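Local coordinates for NmrA family protein (Shigella flexneri 2a, PDB 3QVO), which is of unknown function but has the Rossmann fold of the NmrA family and probably binds NAD(P), at residues V92-T97 and L120-S125; I167-W172 and G216-I221. All coordinates share one frame; numbering follows the deposited sequence.

How the interactions relate
Following the chain from the N terminus, interaction 1 comes first: strand 91-95 leads into helix 101-114, which carries the chain over to strand 119-123, and the pairing of 92-97 with 120-125 closes that crossover. The chain then runs through helix 149-159 into strand 164-174, and after helix 197-209 strand 217-222 comes back to pair with it, closing the longer loop of interaction 2. The two loops follow one another and neither nest nor cross. They meet in one sheet, because strand 119-123 borders strand 164-174: Phe122 O lies 2.8 Å from Leu168 N, a probable hydrogen bond. Together they tie the middle of the sheet to its C-terminal side.

Interaction 1: residues V92-T97 and L120-S125; sequences VYANLT and LIFVLS
The Phe122 ring receives two aliphatic groups obliquely: Ala94 CB comes within 3.5 Å of Phe122 CD2, and Leu96 CD1 lies 3.5 Å from Phe122 CZ. The Leu96 side chain runs at about a right angle to that of Phe122; with CG beside its backbone N (chi1 -58°), it runs back along its own strand, and its CD1 meets the Phe122 ring, which leans across from the neighbouring strand. Further down this face, Val92 CG1 meets Leu120 CD1 at 3.7 Å. On the other face, the edge of the Tyr93 ring is turned to strand 120-123, with CE1 4.0 Å from Val123 CG2. Beneath the side chains, the parallel strands are joined by nearly straight bonds: Ile121 N to Val92 O, Ala94 N to Ile121 O and Val123 N to Ala94 O. Where they part, a water takes the N-H of Ser125 and lies close to Leu96 O and Val123 O. This is the beta-alpha-beta crossover of a Rossmann fold, deeply buried near the centre of the chain. Helix 101-114 covers the Phe122 face, touching Leu96, Leu120 and Phe122; helices 34-43 and 197-209 cover the Tyr93 face, and strands 24-29 and 164-174 flank the pair.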
loop_
_atom_site.group_PDB
_atom_site.type_symbol
_atom_site.label_atom_id
_atom_site.label_comp_id
_atom_site.label_asym_id
_atom_site.label_seq_id
_atom_site.Cartn_x
_atom_site.Cartn_y
_atom_site.Cartn_z
ATOM N N VAL A 92 0.228 -8.604 -2.931
ATOM C CA VAL A 92 -0.383 -7.412 -3.504
ATOM C C VAL A 92 -0.083 -6.263 -2.594
ATOM O O VAL A 92 -0.263 -6.358 -1.379
ATOM C CB VAL A 92 -1.916 -7.571 -3.639
ATOM C CG1 VAL A 92 -2.558 -6.271 -4.152
ATOM C CG2 VAL A 92 -2.235 -8.721 -4.569
ATOM N N TYR A 93 0.388 -5.188 -3.212
ATOM C CA TYR A 93 0.664 -3.970 -2.546
ATOM C C TYR A 93 -0.172 -2.911 -3.234
ATOM O O TYR A 93 0.003 -2.641 -4.415
ATOM C CB TYR A 93 2.155 -3.657 -2.600
ATOM C CG TYR A 93 2.462 -2.170 -2.440
ATOM C CD1 TYR A 93 1.711 -1.390 -1.606
ATOM C CD2 TYR A 93 3.534 -1.570 -3.099
ATOM C CE1 TYR A 93 1.945 -0.061 -1.439
ATOM C CE2 TYR A 93 3.766 -0.190 -2.934
ATOM C CZ TYR A 93 2.935 0.535 -2.096
ATOM O OH TYR A 93 3.098 1.866 -1.882
ATOM N N ALA A 94 -1.111 -2.351 -2.471
ATOM C CA ALA A 94 -2.072 -1.395 -2.927
ATOM C C ALA A 94 -1.790 -0.067 -2.247
ATOM O O ALA A 94 -1.683 0.011 -1.016
ATOM C CB ALA A 94 -3.484 -1.847 -2.577
ATOM N N ASN A 95 -1.708 0.957 -3.094
ATOM C CA ASN A 95 -1.504 2.334 -2.708
ATOM C C ASN A 95 -2.552 3.067 -3.554
ATOM O O ASN A 95 -2.202 3.637 -4.614
ATOM C CB ASN A 95 -0.034 2.728 -3.072
ATOM C CG ASN A 95 0.361 4.146 -2.603
ATOM O OD1 ASN A 95 -0.374 4.769 -1.754
ATOM N ND2 ASN A 95 1.499 4.709 -3.193
ATOM N N LEU A 96 -3.827 2.989 -3.117
ATOM C CA LEU A 96 -4.967 3.451 -3.897
ATOM C C LEU A 96 -5.505 4.785 -3.452
ATOM O O LEU A 96 -5.661 5.049 -2.247
ATOM C CB LEU A 96 -6.128 2.482 -3.778
ATOM C CG LEU A 96 -5.840 1.053 -4.218
ATOM C CD1 LEU A 96 -7.072 0.288 -3.871
ATOM C CD2 LEU A 96 -5.466 0.991 -5.689
ATOM N N THR A 97 -5.876 5.600 -4.432
ATOM C CA THR A 97 -6.370 6.907 -4.123
ATOM C C THR A 97 -7.736 7.173 -4.709
ATOM O O THR A 97 -8.199 6.513 -5.660
ATOM C CB THR A 97 -5.393 8.013 -4.653
ATOM O OG1 THR A 97 -5.239 7.890 -6.079
ATOM C CG2 THR A 97 -4.007 7.873 -3.988
ATOM N N LEU A 120 -1.914 -9.288 1.270
ATOM C CA LEU A 120 -2.225 -7.912 0.900
ATOM C C LEU A 120 -1.613 -6.903 1.843
ATOM O O LEU A 120 -1.742 -7.014 3.078
ATOM C CB LEU A 120 -3.753 -7.711 0.908
ATOM C CG LEU A 120 -4.321 -6.300 0.654
ATOM C CD1 LEU A 120 -4.020 -5.802 -0.798
ATOM C CD2 LEU A 120 -5.813 -6.274 0.967
ATOM N N ILE A 121 -0.938 -5.908 1.267
ATOM C CA ILE A 121 -0.432 -4.741 2.008
ATOM C C ILE A 121 -1.204 -3.567 1.447
ATOM O O ILE A 121 -1.150 -3.313 0.238
ATOM C CB ILE A 121 1.088 -4.528 1.794
ATOM C CG1 ILE A 121 1.847 -5.790 2.192
ATOM C CG2 ILE A 121 1.569 -3.333 2.602
ATOM C CD1 ILE A 121 3.334 -5.808 1.805
ATOM N N PHE A 122 -1.986 -2.899 2.292
ATOM C CA PHE A 122 -2.926 -1.911 1.821
ATOM C C PHE A 122 -2.739 -0.597 2.600
ATOM O O PHE A 122 -2.895 -0.544 3.842
ATOM C CB PHE A 122 -4.345 -2.447 1.976
ATOM C CG PHE A 122 -5.409 -1.727 1.125
ATOM C CD1 PHE A 122 -5.946 -0.532 1.517
ATOM C CD2 PHE A 122 -5.900 -2.297 -0.041
ATOM C CE1 PHE A 122 -6.946 0.091 0.748
ATOM C CE2 PHE A 122 -6.877 -1.683 -0.814
ATOM C CZ PHE A 122 -7.397 -0.498 -0.426
ATOM N N VAL A 123 -2.403 0.445 1.850
ATOM C CA VAL A 123 -2.128 1.770 2.421
ATOM C C VAL A 123 -3.361 2.582 2.405
ATOM O O VAL A 123 -3.981 2.743 1.349
ATOM C CB VAL A 123 -1.028 2.523 1.666
ATOM C CG1 VAL A 123 -0.796 3.936 2.324
ATOM C CG2 VAL A 123 0.247 1.723 1.719
ATOM N N LEU A 124 -3.750 3.075 3.585
ATOM C CA LEU A 124 -4.833 4.042 3.672
ATOM C C LEU A 124 -4.310 5.375 4.166
ATOM O O LEU A 124 -4.057 5.579 5.371
ATOM C CB LEU A 124 -5.989 3.530 4.547
ATOM C CG LEU A 124 -6.846 2.412 3.916
ATOM C CD1 LEU A 124 -7.629 1.662 4.994
ATOM C CD2 LEU A 124 -7.797 2.970 2.842
ATOM N N SER A 125 -4.232 6.303 3.218
ATOM C CA SER A 125 -3.670 7.619 3.423
ATOM C C SER A 125 -4.590 8.592 2.741
ATOM O O SER A 125 -4.945 8.370 1.593
ATOM C CB SER A 125 -2.276 7.675 2.759
ATOM O OG SER A 125 -1.681 8.944 2.890
HETATM O O HOH W 1 -5.316 5.421 0.615
#

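Interaction 2: residues I167-W172 and G216-I221; sequences ILRPAW and GENIGI
Asn218 swings its amide toward strand 167-170 by placing CG opposite its backbone N (chi1 -172°), while Arg169 bends at chi3 (-42°) and turns its guanidinium back over strand 217-221. The two side chains cross at about a right angle on one face of a parallel strand pair in the Rossmann-like sheet. Arg169 grips Asn218 side-on with two nitrogens: NE donates to Asn218 OD1 at 2.7 Å, and NH2 to the backbone Asn218 O at 2.9 Å. The NH2 bond is almost straight and Asn218 O lies in the guanidinium plane, while the NE bond is bent to 134°; both donors stand above the carbonyl planes of their acceptors. One side-chain oxygen and one main-chain oxygen thus fix the rotation of the guanidinium. Gly220 CA lies over one of its faces, offset toward the rim.

The same amide packs against Ile167, whose CG2 is 3.3 Å from Asn218 OD1, and Asn218 ND2 is held by Glu159 of helix 149-159. On the other face, Leu168 and Ile219 lie alongside each other and point the same way, with Leu168 CD2 3.9 Å from Ile219 CD1. Ile221 CD1 reaches Leu168 CB at the same distance. Helix 197-209 covers this aliphatic row through contacts to Leu168 and Ile221.

Main-chain bonds alternate between the strands, from Ile167 N to Glu217 O through Ile219 N to Ile167 O and Arg169 N to Ile219 O. Farther along, Ile221 N then donates to Arg169 O. Past Pro170, Ala171 N donates to Ile221 O at 3.1 Å.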
loop_
_atom_site.group_PDB
_atom_site.type_symbol
_atom_site.label_atom_id
_atom_site.label_comp_id
_atom_site.label_asym_id
_atom_site.label_seq_id
_atom_site.Cartn_x
_atom_site.Cartn_y
_atom_site.Cartn_z
ATOM N N ILE A 167 -2.836 -3.576 7.032
ATOM C CA ILE A 167 -3.325 -2.245 6.675
ATOM C C ILE A 167 -2.328 -1.289 7.282
ATOM O O ILE A 167 -1.933 -1.446 8.432
ATOM C CB ILE A 167 -4.771 -1.963 7.238
ATOM C CG1 ILE A 167 -5.789 -2.836 6.510
ATOM C CG2 ILE A 167 -5.141 -0.518 7.080
ATOM C CD1 ILE A 167 -7.096 -3.129 7.273
ATOM N N LEU A 168 -1.917 -0.308 6.498
ATOM C CA LEU A 168 -0.905 0.619 6.901
ATOM C C LEU A 168 -1.527 1.975 6.846
ATOM O O LEU A 168 -2.098 2.357 5.806
ATOM C CB LEU A 168 0.315 0.588 5.973
ATOM C CG LEU A 168 1.165 -0.671 5.881
ATOM C CD1 LEU A 168 2.404 -0.403 5.003
ATOM C CD2 LEU A 168 1.572 -1.127 7.277
ATOM N N ARG A 169 -1.378 2.694 7.957
ATOM C CA ARG A 169 -2.016 3.989 8.191
ATOM C C ARG A 169 -0.993 5.026 8.534
ATOM O O ARG A 169 -0.614 5.131 9.681
ATOM C CB ARG A 169 -3.004 3.892 9.366
ATOM C CG ARG A 169 -4.325 3.346 8.951
ATOM C CD ARG A 169 -5.203 2.968 10.096
ATOM N NE ARG A 169 -4.559 2.286 11.213
ATOM C CZ ARG A 169 -4.193 2.847 12.354
ATOM N NH1 ARG A 169 -4.345 4.147 12.544
ATOM N NH2 ARG A 169 -3.657 2.104 13.318
ATOM N N PRO A 170 -0.517 5.772 7.531
ATOM C CA PRO A 170 0.518 6.770 7.734
ATOM C C PRO A 170 0.035 8.144 8.110
ATOM O O PRO A 170 -0.989 8.614 7.590
ATOM C CB PRO A 170 1.214 6.856 6.373
ATOM C CG PRO A 170 0.235 6.319 5.407
ATOM C CD PRO A 170 -0.605 5.343 6.131
ATOM N N ALA A 171 0.838 8.772 8.971
ATOM C CA ALA A 171 0.689 10.124 9.373
ATOM C C ALA A 171 0.913 10.973 8.145
ATOM O O ALA A 171 1.070 10.440 7.045
ATOM C CB ALA A 171 1.679 10.453 10.489
ATOM N N TRP A 172 0.893 12.288 8.334
ATOM C CA TRP A 172 1.044 13.254 7.234
ATOM C C TRP A 172 2.353 12.991 6.485
ATOM O O TRP A 172 3.420 12.965 7.081
ATOM C CB TRP A 172 0.991 14.703 7.769
ATOM C CG TRP A 172 0.642 15.789 6.745
ATOM C CD1 TRP A 172 -0.600 16.076 6.255
ATOM C CD2 TRP A 172 1.539 16.759 6.144
ATOM N NE1 TRP A 172 -0.537 17.147 5.379
ATOM C CE2 TRP A 172 0.762 17.577 5.290
ATOM C CE3 TRP A 172 2.919 17.003 6.237
ATOM C CZ2 TRP A 172 1.320 18.620 4.529
ATOM C CZ3 TRP A 172 3.472 18.041 5.475
ATOM C CH2 TRP A 172 2.670 18.837 4.640
ATOM N N GLY A 216 -2.465 -9.599 9.805
ATOM C CA GLY A 216 -3.629 -9.324 10.670
ATOM C C GLY A 216 -3.603 -7.998 11.403
ATOM O O GLY A 216 -4.405 -7.782 12.292
ATOM N N GLU A 217 -2.704 -7.095 11.029
ATOM C CA GLU A 217 -2.548 -5.828 11.753
ATOM C C GLU A 217 -2.998 -4.615 10.969
ATOM O O GLU A 217 -3.020 -4.620 9.741
ATOM C CB GLU A 217 -1.086 -5.623 12.170
ATOM C CG GLU A 217 -0.615 -6.674 13.165
ATOM C CD GLU A 217 0.859 -6.583 13.518
ATOM O OE1 GLU A 217 1.549 -5.647 13.069
ATOM O OE2 GLU A 217 1.336 -7.457 14.263
ATOM N N ASN A 218 -3.278 -3.545 11.715
ATOM C CA ASN A 218 -3.790 -2.310 11.167
ATOM C C ASN A 218 -3.036 -1.189 11.889
ATOM O O ASN A 218 -3.429 -0.722 12.958
ATOM C CB ASN A 218 -5.293 -2.270 11.409
ATOM C CG ASN A 218 -5.973 -1.125 10.723
ATOM O OD1 ASN A 218 -5.346 -0.140 10.337
ATOM N ND2 ASN A 218 -7.278 -1.243 10.574
ATOM N N ILE A 219 -1.940 -0.772 11.274
ATOM C CA ILE A 219 -0.810 -0.138 11.947
ATOM C C ILE A 219 -0.683 1.312 11.536
ATOM O O ILE A 219 -0.633 1.619 10.343
ATOM C CB ILE A 219 0.494 -0.792 11.446
ATOM C CG1 ILE A 219 0.506 -2.293 11.641
ATOM C CG2 ILE A 219 1.713 -0.179 12.089
ATOM C CD1 ILE A 219 1.564 -2.936 10.772
ATOM N N GLY A 220 -0.593 2.208 12.518
ATOM C CA GLY A 220 -0.208 3.585 12.254
ATOM C C GLY A 220 1.303 3.694 12.166
ATOM O O GLY A 220 2.026 2.991 12.888
ATOM N N ILE A 221 1.782 4.574 11.283
ATOM C CA ILE A 221 3.210 4.789 11.083
ATOM C C ILE A 221 3.510 6.291 11.252
ATOM O O ILE A 221 2.995 7.126 10.513
ATOM C CB ILE A 221 3.670 4.360 9.652
ATOM C CG1 ILE A 221 3.045 3.031 9.210
ATOM C CG2 ILE A 221 5.207 4.236 9.562
ATOM C CD1 ILE A 221 2.995 2.882 7.651
#